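Putative uncharacterized protein (Toxoplasma gondii, PDB 4FBD) is of unknown function but belongs to the DUF3228 family and occurs here as an assembly of two copies of the chain. Local coordinates at residues Glu64-Lys69 with Ala148-Ile153; Asn71-Arg76 with Pro96-Ala101; Gly104-Thr109 with Met137-Asp142; Gly119-Arg124 with Val130-Phe135. All blocks are in the same frame, centred on the assembly; numbering follows the deposited sequence. Where two conformers were deposited one is given.

Interaction 1 (Glu64-Lys69 with Ala148-Ile153); sequences EEFLEK and AFLDLI
Phe-66 of helix 63-76 meets Leu-150 and Leu-152 of strand 149-156 with the rim of its ring, and these three buried residues make the whole contact. The bond from CA to CB of Phe-66 does not point at the strand; it is the extended first torsion, with CG anti to the backbone N (chi1 177°), that carries the far end of the ring nearer. Phe-66 CE1 comes to 4.4 Å from Leu-150 CD1, while Phe-66 CZ lies 4.3 Å from Leu-152 CD2. Both methyl groups sit near the ring plane, so the leucines, two residues apart on one side of the strand, take the edge together. Around them the packing closes further: the ring of Phe-98 meets that of Phe-66 with the planes at about 30°, and Val-186 of the adjoining strand touches both leucines. The solvent side is loose by comparison. Glu-64 and Glu-68 are exposed, and the salt bridge from Lys-69 NZ to Glu-65 OE2, at 3.5 Å, is weak and doubtful because Lys-69 has two conformers. With only carbon facing carbon, at rather long range, the contact is consistent with a helix that rests on its sheet here through buried hydrocarbon, its charges kept to the outer surface.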
loop_
_atom_site.group_PDB
_atom_site.type_symbol
_atom_site.label_atom_id
_atom_site.label_comp_id
_atom_site.label_asym_id
_atom_site.label_seq_id
_atom_site.Cartn_x
_atom_site.Cartn_y
_atom_site.Cartn_z
ATOM N N GLU A 64 -9.478 26.605 27.271
ATOM C CA GLU A 64 -10.614 27.440 27.598
ATOM C C GLU A 64 -10.846 28.429 26.428
ATOM O O GLU A 64 -11.933 28.521 25.872
ATOM C CB GLU A 64 -10.358 28.211 28.897
ATOM C CG GLU A 64 -10.171 27.343 30.188
ATOM C CD GLU A 64 -8.859 26.510 30.246
ATOM O OE1 GLU A 64 -7.995 26.613 29.344
ATOM O OE2 GLU A 64 -8.703 25.735 31.212
ATOM N N GLU A 65 -9.799 29.154 26.065
ATOM C CA GLU A 65 -9.849 30.132 24.981
ATOM C C GLU A 65 -10.222 29.473 23.648
ATOM O O GLU A 65 -11.001 30.011 22.854
ATOM C CB GLU A 65 -8.480 30.827 24.880
ATOM C CG GLU A 65 -8.340 31.859 23.759
ATOM C CD GLU A 65 -6.978 32.582 23.762
ATOM O OE1 GLU A 65 -6.428 32.865 24.856
ATOM O OE2 GLU A 65 -6.478 32.889 22.655
ATOM N N PHE A 66 -9.650 28.308 23.399
ATOM C CA PHE A 66 -9.938 27.566 22.188
ATOM C C PHE A 66 -11.437 27.268 22.066
ATOM O O PHE A 66 -12.063 27.536 21.046
ATOM C CB PHE A 66 -9.156 26.262 22.221
ATOM C CG PHE A 66 -9.424 25.385 21.062
ATOM C CD1 PHE A 66 -8.858 25.658 19.837
ATOM C CD2 PHE A 66 -10.251 24.287 21.191
ATOM C CE1 PHE A 66 -9.114 24.853 18.751
ATOM C CE2 PHE A 66 -10.518 23.477 20.119
ATOM C CZ PHE A 66 -9.945 23.753 18.887
ATOM N N LEU A 67 -12.001 26.724 23.131
ATOM C CA LEU A 67 -13.412 26.352 23.158
ATOM C C LEU A 67 -14.300 27.593 23.021
ATOM O O LEU A 67 -15.340 27.573 22.358
ATOM C CB LEU A 67 -13.716 25.635 24.470
ATOM C CG LEU A 67 -15.086 25.002 24.550
ATOM C CD1 LEU A 67 -15.224 23.998 23.409
ATOM C CD2 LEU A 67 -15.296 24.331 25.930
ATOM N N GLU A 68 -13.857 28.677 23.629
ATOM C CA GLU A 68 -14.586 29.913 23.560
ATOM C C GLU A 68 -14.643 30.424 22.119
ATOM O O GLU A 68 -15.711 30.808 21.632
ATOM C CB GLU A 68 -13.923 30.948 24.471
ATOM C CG GLU A 68 -14.805 32.133 24.836
ATOM C CD GLU A 68 -15.038 33.119 23.706
ATOM O OE1 GLU A 68 -14.470 32.931 22.610
ATOM O OE2 GLU A 68 -15.781 34.108 23.929
ATOM N N LYS A 69 -13.501 30.432 21.437
ATOM C CA LYS A 69 -13.466 30.909 20.051
ATOM C C LYS A 69 -14.221 29.974 19.113
ATOM O O LYS A 69 -14.840 30.427 18.150
ATOM C CB LYS A 69 -12.035 31.153 19.590
ATOM C CG LYS A 69 -11.380 32.296 20.344
ATOM C CD LYS A 69 -10.055 32.694 19.738
ATOM C CE LYS A 69 -9.426 33.862 20.492
ATOM N NZ LYS A 69 -8.120 34.224 19.873
ATOM N N ALA A 148 -6.091 25.564 6.062
ATOM C CA ALA A 148 -7.257 26.375 5.878
ATOM C C ALA A 148 -8.344 26.136 6.945
ATOM O O ALA A 148 -9.015 27.086 7.403
ATOM C CB ALA A 148 -7.804 26.112 4.504
ATOM N N PHE A 149 -8.486 24.886 7.383
ATOM C CA PHE A 149 -9.555 24.536 8.313
ATOM C C PHE A 149 -9.182 23.570 9.407
ATOM O O PHE A 149 -8.126 22.968 9.389
ATOM C CB PHE A 149 -10.687 23.840 7.544
ATOM C CG PHE A 149 -11.171 24.596 6.350
ATOM C CD1 PHE A 149 -11.978 25.713 6.501
ATOM C CD2 PHE A 149 -10.859 24.159 5.063
ATOM C CE1 PHE A 149 -12.432 26.415 5.380
ATOM C CE2 PHE A 149 -11.305 24.855 3.942
ATOM C CZ PHE A 149 -12.089 25.976 4.095
ATOM N N LEU A 150 -10.090 23.455 10.375
ATOM C CA LEU A 150 -10.015 22.476 11.430
ATOM C C LEU A 150 -11.281 21.627 11.315
ATOM O O LEU A 150 -12.394 22.170 11.264
ATOM C CB LEU A 150 -9.971 23.133 12.811
ATOM C CG LEU A 150 -8.783 24.058 13.050
ATOM C CD1 LEU A 150 -8.931 24.762 14.368
ATOM C CD2 LEU A 150 -7.460 23.272 12.944
ATOM N N ASP A 151 -11.108 20.311 11.219
ATOM C CA ASP A 151 -12.216 19.389 11.191
ATOM C C ASP A 151 -12.338 19.064 12.667
ATOM O O ASP A 151 -11.410 18.483 13.256
ATOM C CB ASP A 151 -11.872 18.153 10.366
ATOM C CG ASP A 151 -13.079 17.255 10.075
ATOM O OD1 ASP A 151 -14.203 17.566 10.531
ATOM O OD2 ASP A 151 -12.891 16.228 9.351
ATOM N N LEU A 152 -13.426 19.509 13.288
ATOM C CA LEU A 152 -13.658 19.250 14.701
ATOM C C LEU A 152 -14.523 18.018 14.798
ATOM O O LEU A 152 -15.644 17.991 14.259
ATOM C CB LEU A 152 -14.354 20.416 15.363
ATOM C CG LEU A 152 -13.647 21.771 15.303
ATOM C CD1 LEU A 152 -14.537 22.862 15.980
ATOM C CD2 LEU A 152 -12.265 21.670 15.922
ATOM N N ILE A 153 -14.012 16.985 15.457
ATOM C CA ILE A 153 -14.779 15.749 15.567
ATOM C C ILE A 153 -15.449 15.754 16.910
ATOM O O ILE A 153 -14.784 15.960 17.923
ATOM C CB ILE A 153 -13.905 14.505 15.461
ATOM C CG1 ILE A 153 -12.952 14.606 14.264
ATOM C CG2 ILE A 153 -14.790 13.263 15.356
ATOM C CD1 ILE A 153 -13.667 14.751 12.949
#

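Interaction 2 (Asn71-Arg76 with Pro96-Ala101); sequences NELVTR and PNFVGA
Leu-73 of helix 63-76 and Pro-96, at the end of strand 90-96, mark the closest backbone approach, yet their CA atoms remain 8.3 Å apart. Beyond Pro-96 the chain bends through an inverse gamma turn centred on Asn-97 (phi -81°, psi 87°), and Gly-100 continues the bend with a positive phi. The turn directs the CB of Phe-98 toward the helix and that of Asn-97 away from it. Leu-73, its CG anti to the carbonyl carbon (chi1 -73°), spans the gap with one branch: Leu-73 CD1 reaches 3.8 Å from Phe-98 CD2, the two side chains slanting across each other, with Pro-96 O farther from that methyl, at 4.5 Å. On the far side of the bend Asn-97 grips Ala-101 twice. Asn-97 ND2 donates to Ala-101 O at 2.8 Å, on a lone pair of that carbonyl and close to its own amide plane, and Asn-97 OD1 accepts from Ala-101 N at 3.2 Å. Because ND2 also bonds Ala-147 O, this amide ties the bend to the chain leading into strand 149-156. The whole is helix-on-loop packing at the surface, in which a leucine near the C-terminal end of a helix meets a loop that leaves strand 90-96 through an inverse gamma turn.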
loop_
_atom_site.group_PDB
_atom_site.type_symbol
_atom_site.label_atom_id
_atom_site.label_comp_id
_atom_site.label_asym_id
_atom_site.label_seq_id
_atom_site.Cartn_x
_atom_site.Cartn_y
_atom_site.Cartn_z
ATOM N N ASN A 71 -16.897 28.149 19.956
ATOM C CA ASN A 71 -18.303 28.486 20.189
ATOM C C ASN A 71 -18.717 29.842 19.599
ATOM O O ASN A 71 -19.813 29.988 19.057
ATOM C CB ASN A 71 -18.613 28.369 21.681
ATOM C CG ASN A 71 -18.752 26.921 22.106
ATOM O OD1 ASN A 71 -19.525 26.172 21.504
ATOM N ND2 ASN A 71 -18.010 26.515 23.118
ATOM N N GLU A 72 -17.825 30.824 19.678
ATOM C CA GLU A 72 -18.081 32.134 19.085
ATOM C C GLU A 72 -18.154 32.013 17.567
ATOM O O GLU A 72 -19.052 32.578 16.939
ATOM C CB GLU A 72 -16.972 33.110 19.432
ATOM C CG GLU A 72 -17.232 34.519 18.945
ATOM C CD GLU A 72 -16.141 35.500 19.385
ATOM O OE1 GLU A 72 -16.478 36.511 20.043
ATOM O OE2 GLU A 72 -14.952 35.238 19.105
ATOM N N LEU A 73 -17.195 31.307 16.973
ATOM C CA LEU A 73 -17.212 31.132 15.532
ATOM C C LEU A 73 -18.481 30.423 15.066
ATOM O O LEU A 73 -19.014 30.743 14.008
ATOM C CB LEU A 73 -15.974 30.379 15.044
ATOM C CG LEU A 73 -14.700 31.234 15.084
ATOM C CD1 LEU A 73 -13.431 30.421 14.820
ATOM C CD2 LEU A 73 -14.805 32.402 14.091
ATOM N N VAL A 74 -18.979 29.491 15.876
ATOM C CA VAL A 74 -20.171 28.720 15.537
ATOM C C VAL A 74 -21.440 29.537 15.572
ATOM O O VAL A 74 -22.189 29.560 14.595
ATOM C CB VAL A 74 -20.316 27.496 16.458
ATOM C CG1 VAL A 74 -21.695 26.881 16.318
ATOM C CG2 VAL A 74 -19.221 26.480 16.131
ATOM N N THR A 75 -21.689 30.214 16.688
ATOM C CA THR A 75 -22.894 31.028 16.813
ATOM C C THR A 75 -22.879 32.288 15.929
ATOM O O THR A 75 -23.939 32.801 15.591
ATOM C CB THR A 75 -23.220 31.362 18.304
ATOM O OG1 THR A 75 -22.040 31.800 18.961
ATOM C CG2 THR A 75 -23.733 30.124 19.050
ATOM N N ARG A 76 -21.704 32.783 15.530
ATOM C CA ARG A 76 -21.661 33.946 14.627
ATOM C C ARG A 76 -22.053 33.593 13.190
ATOM O O ARG A 76 -22.942 34.228 12.617
ATOM C CB ARG A 76 -20.289 34.640 14.594
ATOM C CG ARG A 76 -20.000 35.541 15.799
ATOM C CD ARG A 76 -18.884 36.576 15.512
ATOM N NE ARG A 76 -17.558 36.019 15.195
ATOM C CZ ARG A 76 -17.070 35.800 13.967
ATOM N NH1 ARG A 76 -15.841 35.310 13.822
ATOM N NH2 ARG A 76 -17.785 36.069 12.880
ATOM N N PRO A 96 -12.777 27.863 10.460
ATOM C CA PRO A 96 -11.487 28.464 10.108
ATOM C C PRO A 96 -10.390 28.104 11.124
ATOM O O PRO A 96 -10.663 27.971 12.324
ATOM C CB PRO A 96 -11.767 29.969 10.176
ATOM C CG PRO A 96 -13.271 30.092 9.934
ATOM C CD PRO A 96 -13.857 28.865 10.580
ATOM N N ASN A 97 -9.168 27.928 10.633
ATOM C CA ASN A 97 -8.039 27.548 11.457
ATOM C C ASN A 97 -7.459 28.767 12.173
ATOM O O ASN A 97 -6.525 29.398 11.693
ATOM C CB ASN A 97 -6.988 26.889 10.566
ATOM C CG ASN A 97 -5.830 26.325 11.346
ATOM O OD1 ASN A 97 -5.837 26.335 12.584
ATOM N ND2 ASN A 97 -4.825 25.811 10.631
ATOM N N PHE A 98 -7.996 29.085 13.339
ATOM C CA PHE A 98 -7.549 30.264 14.073
ATOM C C PHE A 98 -6.338 30.037 14.981
ATOM O O PHE A 98 -5.811 31.003 15.510
ATOM C CB PHE A 98 -8.689 30.862 14.901
ATOM C CG PHE A 98 -9.094 30.017 16.061
ATOM C CD1 PHE A 98 -8.488 30.185 17.300
ATOM C CD2 PHE A 98 -10.070 29.068 15.923
ATOM C CE1 PHE A 98 -8.865 29.404 18.394
ATOM C CE2 PHE A 98 -10.467 28.271 17.005
ATOM C CZ PHE A 98 -9.864 28.432 18.234
ATOM N N VAL A 99 -5.918 28.791 15.194
ATOM C CA VAL A 99 -4.722 28.543 16.021
ATOM C C VAL A 99 -3.467 28.339 15.180
ATOM O O VAL A 99 -2.380 28.146 15.705
ATOM C CB VAL A 99 -4.898 27.316 16.926
ATOM C CG1 VAL A 99 -6.139 27.491 17.780
ATOM C CG2 VAL A 99 -5.007 26.068 16.108
ATOM N N GLY A 100 -3.616 28.382 13.862
ATOM C CA GLY A 100 -2.473 28.168 12.960
ATOM C C GLY A 100 -1.901 26.759 13.006
ATOM O O GLY A 100 -0.714 26.566 12.836
ATOM N N ALA A 101 -2.745 25.766 13.242
ATOM C CA ALA A 101 -2.291 24.375 13.270
ATOM C C ALA A 101 -1.825 23.952 11.859
ATOM O O ALA A 101 -2.371 24.391 10.842
ATOM C CB ALA A 101 -3.410 23.443 13.781
#

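Interaction 3 (Gly104-Thr109 with Met137-Asp142); sequences GSLPIT and MSYAKD
Leu-106 lies on strand 105-107, an outermost strand of the four-stranded mixed sheet within this chain, and packs against Tyr-139 and Ala-140 of the short helix 137-140: a helix laid over a sheet edge. Across this contact Leu-106 touches through CD1 alone. The CB of Leu-106 points toward the helix and that of Tyr-139 toward the strand, and the two side chains run obliquely past each other. The tyrosine swings back over the strand because CG is anti to the backbone N (chi1 164°), which sets Tyr-139 CE2 at 3.8 Å and CD2 at 4.2 Å from Leu-106 CD1. From another direction, about a right angle away as judged from that methyl, Ala-140 CB closes in at 4.0 Å from Leu-106 CD1. One leucine tip is thus held in the corner between a ring and the helix wall, with Val-235 of the neighbouring strand touching both Leu-106 and Ala-140. The polar end of the tyrosine is held by Asn-112, whose ND2 bonds both Tyr-139 OH and Pro-107 O and so links helix to strand a second time. Ile-108 points away from the helix and packs on Leu-242 of the second subunit. On the exposed side, Lys-141 NZ forms a salt bridge with Asp-142 OD2 at 3.0 Å, from 38° above the carboxylate plane.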
loop_
_atom_site.group_PDB
_atom_site.type_symbol
_atom_site.label_atom_id
_atom_site.label_comp_id
_atom_site.label_asym_id
_atom_site.label_seq_id
_atom_site.Cartn_x
_atom_site.Cartn_y
_atom_site.Cartn_z
ATOM N N GLY A 104 -1.239 17.419 8.477
ATOM C CA GLY A 104 -0.490 16.169 8.685
ATOM C C GLY A 104 0.124 15.667 7.412
ATOM O O GLY A 104 0.792 14.648 7.414
ATOM N N SER A 105 -0.079 16.389 6.315
ATOM C CA SER A 105 0.460 15.969 5.037
ATOM C C SER A 105 0.679 17.131 4.058
ATOM O O SER A 105 0.231 18.244 4.288
ATOM C CB SER A 105 -0.492 14.962 4.440
ATOM O OG SER A 105 -1.751 15.544 4.315
ATOM N N LEU A 106 1.396 16.844 2.970
ATOM C CA LEU A 106 1.722 17.820 1.937
ATOM C C LEU A 106 1.414 17.265 0.551
ATOM O O LEU A 106 1.387 16.048 0.358
ATOM C CB LEU A 106 3.216 18.185 1.976
ATOM C CG LEU A 106 3.720 18.995 3.170
ATOM C CD1 LEU A 106 5.207 18.813 3.347
ATOM C CD2 LEU A 106 3.357 20.473 3.031
ATOM N N PRO A 107 1.194 18.163 -0.411
ATOM C CA PRO A 107 0.950 17.761 -1.779
ATOM C C PRO A 107 2.238 17.286 -2.428
ATOM O O PRO A 107 3.326 17.784 -2.108
ATOM C CB PRO A 107 0.447 19.037 -2.480
ATOM C CG PRO A 107 0.657 20.174 -1.527
ATOM C CD PRO A 107 0.911 19.599 -0.161
ATOM N N ILE A 108 2.119 16.311 -3.308
ATOM C CA ILE A 108 3.280 15.813 -4.017
ATOM C C ILE A 108 3.304 16.564 -5.321
ATOM O O ILE A 108 2.327 16.513 -6.043
ATOM C CB ILE A 108 3.153 14.310 -4.279
ATOM C CG1 ILE A 108 3.077 13.559 -2.947
ATOM C CG2 ILE A 108 4.358 13.813 -5.036
ATOM C CD1 ILE A 108 2.466 12.181 -3.070
ATOM N N THR A 109 4.380 17.290 -5.602
ATOM C CA THR A 109 4.506 18.030 -6.863
ATOM C C THR A 109 5.693 17.503 -7.664
ATOM O O THR A 109 6.456 16.679 -7.176
ATOM C CB THR A 109 4.781 19.482 -6.617
ATOM O OG1 THR A 109 6.058 19.598 -5.991
ATOM C CG2 THR A 109 3.699 20.113 -5.706
ATOM N N MET A 137 11.106 15.625 7.640
ATOM C CA MET A 137 11.107 16.979 8.189
ATOM C C MET A 137 12.117 17.924 7.550
ATOM O O MET A 137 11.881 19.136 7.524
ATOM C CB MET A 137 11.301 16.938 9.704
ATOM C CG MET A 137 10.108 16.330 10.429
ATOM S SD MET A 137 8.603 17.258 10.115
ATOM C CE MET A 137 8.967 18.779 10.987
ATOM N N SER A 138 13.215 17.390 7.015
ATOM C CA SER A 138 14.211 18.237 6.363
ATOM C C SER A 138 13.558 19.043 5.242
ATOM O O SER A 138 14.012 20.149 4.919
ATOM C CB SER A 138 15.394 17.414 5.837
ATOM O OG SER A 138 14.951 16.411 4.949
ATOM N N TYR A 139 12.518 18.493 4.618
ATOM C CA TYR A 139 11.756 19.275 3.625
ATOM C C TYR A 139 10.520 19.924 4.280
ATOM O O TYR A 139 10.309 21.120 4.179
ATOM C CB TYR A 139 11.313 18.416 2.455
ATOM C CG TYR A 139 10.226 19.048 1.631
ATOM C CD1 TYR A 139 10.478 20.151 0.821
ATOM C CD2 TYR A 139 8.964 18.501 1.596
ATOM C CE1 TYR A 139 9.465 20.725 0.027
ATOM C CE2 TYR A 139 7.972 19.049 0.812
ATOM C CZ TYR A 139 8.231 20.157 0.028
ATOM O OH TYR A 139 7.220 20.673 -0.742
ATOM N N ALA A 140 9.740 19.114 4.989
ATOM C CA ALA A 140 8.497 19.559 5.600
ATOM C C ALA A 140 8.631 20.779 6.486
ATOM O O ALA A 140 7.775 21.654 6.457
ATOM C CB ALA A 140 7.863 18.423 6.352
ATOM N N LYS A 141 9.696 20.890 7.252
ATOM C CA LYS A 141 9.834 22.060 8.123
ATOM C C LYS A 141 9.812 23.329 7.293
ATOM O O LYS A 141 9.425 24.338 7.796
ATOM C CB LYS A 141 11.105 22.011 8.988
ATOM C CG LYS A 141 12.432 22.165 8.205
ATOM C CD LYS A 141 13.682 21.870 9.082
ATOM C CE LYS A 141 14.971 21.902 8.230
ATOM N NZ LYS A 141 15.260 23.283 7.665
ATOM N N ASP A 142 10.206 23.266 6.016
ATOM C CA ASP A 142 10.233 24.462 5.157
ATOM C C ASP A 142 9.097 24.485 4.130
ATOM O O ASP A 142 9.145 25.247 3.154
ATOM C CB ASP A 142 11.588 24.539 4.429
ATOM C CG ASP A 142 12.777 24.804 5.380
ATOM O OD1 ASP A 142 12.665 25.633 6.293
ATOM O OD2 ASP A 142 13.846 24.213 5.167
#

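Interaction 4 (Gly119-Arg124 with Val130-Phe135); sequences GYIARR and VLTRWF
Tyr-120 sends CG anti to its carbonyl carbon (chi1 -72°), whereas Leu-131 sends CG anti to its backbone N (chi1 -172°), and these torsions lay the leucine over one face of the tyrosine ring. Leu-131 CB stands 4.2 Å from the ring centroid of Tyr-120, a CH-pi contact over the face, and Leu-131 CD1 comes to 3.9 Å from Tyr-120 CE1. They form a non-hydrogen-bonded pair in the beta hairpin of strands 117-121 and 130-135; the short segments 119-121 and 130-135 run at 116° to each other, well short of antiparallel. Hydrogen-bonded pairs lie on either side of it. Gly-119 N reaches Thr-132 O at 3.0 Å, and Thr-132 N returns to Gly-119 O at 2.8 Å. Ile-121 N meets Val-130 O at 3.0 Å, answered by Val-130 N to Ile-121 O at 2.9 Å. Val-130 O is gripped twice, since Thr-132 OG1 donates to it at 2.8 Å from the face opposite Ile-121 N. On the side of the sheet bearing Ile-121 and Thr-132, Trp-134 brings CZ3 to 3.5 Å from Gly-119 N, an approach helped by the missing side chain of the glycine; its NE1 bonds Lys-238 O. Tyr-120 packs on Pro-199 of the second subunit and Leu-131 on its Thr-132, while Ser-118 of that subunit also bonds Arg-133 NH1. The chemistry implies a division of labour: paired peptide groups set the hairpin's register, while side chains beyond them cover its faces and help form the dimer contact.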
loop_
_atom_site.group_PDB
_atom_site.type_symbol
_atom_site.label_atom_id
_atom_site.label_comp_id
_atom_site.label_asym_id
_atom_site.label_seq_id
_atom_site.Cartn_x
_atom_site.Cartn_y
_atom_site.Cartn_z
ATOM N N GLY A 119 9.141 3.090 3.204
ATOM C CA GLY A 119 9.589 1.901 3.906
ATOM C C GLY A 119 8.449 1.152 4.539
ATOM O O GLY A 119 7.297 1.569 4.456
ATOM N N TYR A 120 8.776 0.034 5.171
ATOM C CA TYR A 120 7.787 -0.759 5.852
ATOM C C TYR A 120 7.727 -0.323 7.309
ATOM O O TYR A 120 8.722 -0.373 8.021
ATOM C CB TYR A 120 8.097 -2.235 5.691
ATOM C CG TYR A 120 7.813 -2.690 4.303
ATOM C CD1 TYR A 120 8.732 -2.493 3.278
ATOM C CD2 TYR A 120 6.589 -3.289 3.987
ATOM C CE1 TYR A 120 8.434 -2.887 1.973
ATOM C CE2 TYR A 120 6.311 -3.715 2.706
ATOM C CZ TYR A 120 7.223 -3.492 1.701
ATOM O OH TYR A 120 6.930 -3.922 0.425
ATOM N N ILE A 121 6.554 0.112 7.723
ATOM C CA ILE A 121 6.352 0.614 9.042
ATOM C C ILE A 121 5.156 -0.047 9.662
ATOM O O ILE A 121 4.167 -0.322 8.981
ATOM C CB ILE A 121 6.005 2.102 9.024
ATOM C CG1 ILE A 121 6.986 2.911 8.155
ATOM C CG2 ILE A 121 5.992 2.629 10.467
ATOM C CD1 ILE A 121 8.399 2.955 8.701
ATOM N N ALA A 122 5.253 -0.282 10.960
ATOM C CA ALA A 122 4.167 -0.857 11.738
ATOM C C ALA A 122 3.731 0.217 12.705
ATOM O O ALA A 122 4.554 0.764 13.423
ATOM C CB ALA A 122 4.640 -2.072 12.487
ATOM N N ARG A 123 2.448 0.549 12.704
ATOM C CA ARG A 123 1.915 1.557 13.650
ATOM C C ARG A 123 1.901 1.072 15.100
ATOM O O ARG A 123 1.898 1.877 16.019
ATOM C CB ARG A 123 0.554 2.126 13.194
ATOM C CG ARG A 123 -0.086 1.391 12.015
ATOM C CD ARG A 123 -1.544 1.705 11.818
ATOM N NE ARG A 123 -2.376 0.811 12.615
ATOM C CZ ARG A 123 -3.708 0.791 12.584
ATOM N NH1 ARG A 123 -4.371 -0.069 13.344
ATOM N NH2 ARG A 123 -4.382 1.630 11.804
ATOM N N ARG A 124 1.900 -0.242 15.287
ATOM C CA ARG A 124 1.978 -0.863 16.611
ATOM C C ARG A 124 2.908 -2.075 16.565
ATOM O O ARG A 124 3.066 -2.685 15.518
ATOM C CB ARG A 124 0.605 -1.296 17.134
ATOM C CG ARG A 124 -0.135 -0.262 17.977
ATOM C CD ARG A 124 -1.363 -0.915 18.666
ATOM N NE ARG A 124 -1.871 -0.144 19.810
ATOM C CZ ARG A 124 -2.651 0.937 19.726
ATOM N NH1 ARG A 124 -3.012 1.430 18.540
ATOM N NH2 ARG A 124 -3.053 1.548 20.838
ATOM N N VAL A 130 3.697 -2.331 6.903
ATOM C CA VAL A 130 3.181 -2.047 5.573
ATOM C C VAL A 130 3.945 -0.893 4.923
ATOM O O VAL A 130 4.442 0.026 5.604
ATOM C CB VAL A 130 1.683 -1.728 5.632
ATOM C CG1 VAL A 130 0.882 -2.951 6.239
ATOM C CG2 VAL A 130 1.430 -0.441 6.463
ATOM N N LEU A 131 4.065 -0.981 3.601
ATOM C CA LEU A 131 4.745 0.019 2.814
ATOM C C LEU A 131 4.051 1.362 3.021
ATOM O O LEU A 131 2.858 1.475 2.908
ATOM C CB LEU A 131 4.739 -0.367 1.339
ATOM C CG LEU A 131 5.592 0.513 0.412
ATOM C CD1 LEU A 131 7.001 0.594 0.908
ATOM C CD2 LEU A 131 5.577 -0.011 -1.022
ATOM N N THR A 132 4.840 2.377 3.297
ATOM C CA THR A 132 4.327 3.705 3.602
ATOM C C THR A 132 5.281 4.685 2.985
ATOM O O THR A 132 6.469 4.366 2.845
ATOM C CB THR A 132 4.359 3.903 5.124
ATOM O OG1 THR A 132 3.712 2.775 5.745
ATOM C CG2 THR A 132 3.676 5.187 5.540
ATOM N N ARG A 133 4.778 5.851 2.569
ATOM C CA ARG A 133 5.668 6.892 2.047
ATOM C C ARG A 133 5.398 8.193 2.756
ATOM O O ARG A 133 4.260 8.479 3.180
ATOM C CB ARG A 133 5.530 7.067 0.555
ATOM C CG ARG A 133 4.227 7.574 0.042
ATOM C CD ARG A 133 4.313 7.719 -1.445
ATOM N NE ARG A 133 3.063 8.210 -2.025
ATOM C CZ ARG A 133 2.879 8.443 -3.318
ATOM N NH1 ARG A 133 3.847 8.256 -4.179
ATOM N NH2 ARG A 133 1.703 8.880 -3.751
ATOM N N TRP A 134 6.424 9.007 2.855
ATOM C CA TRP A 134 6.300 10.260 3.554
ATOM C C TRP A 134 7.357 11.274 3.152
ATOM O O TRP A 134 8.366 10.934 2.565
ATOM C CB TRP A 134 6.446 9.993 5.050
ATOM C CG TRP A 134 7.809 9.450 5.381
ATOM C CD1 TRP A 134 8.909 10.175 5.666
ATOM C CD2 TRP A 134 8.221 8.072 5.422
ATOM N NE1 TRP A 134 9.984 9.354 5.895
ATOM C CE2 TRP A 134 9.591 8.057 5.755
ATOM C CE3 TRP A 134 7.567 6.860 5.228
ATOM C CZ2 TRP A 134 10.322 6.880 5.882
ATOM C CZ3 TRP A 134 8.299 5.671 5.370
ATOM C CH2 TRP A 134 9.655 5.697 5.687
ATOM N N PHE A 135 7.098 12.524 3.490
ATOM C CA PHE A 135 8.074 13.606 3.334
ATOM C C PHE A 135 8.728 13.753 4.693
ATOM O O PHE A 135 8.049 13.902 5.707
ATOM C CB PHE A 135 7.428 14.954 3.019
ATOM C CG PHE A 135 6.944 15.085 1.630
ATOM C CD1 PHE A 135 7.824 15.178 0.600
ATOM C CD2 PHE A 135 5.598 15.188 1.359
ATOM C CE1 PHE A 135 7.386 15.319 -0.715
ATOM C CE2 PHE A 135 5.157 15.348 0.073
ATOM C CZ PHE A 135 6.049 15.405 -0.975
#

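Interactions 1 and 2 both use helix 63-76 and touch each other, Phe-66 CD1 lying 3.4 Å from Phe-98 CZ; yet the first is buried against the five-stranded sheet and the second lies at the surface. Interactions 3 and 4 share the four-stranded sheet and meet where Ile-108 packs on Arg-133 and Phe-135, Ile-108 CD1 lying 3.5 Å from Arg-133 NH2. Interaction 3 is buried, interaction 4 partly so, and both touch the second subunit, which leaves interactions 1 and 2 alone. The centres of interactions 2 and 4 are about 33 Å apart, on opposite sides of the chain's centre. Chemistry follows place: interactions 1 to 3 join their segments through apolar contacts, interaction 4 through backbone pairing as well.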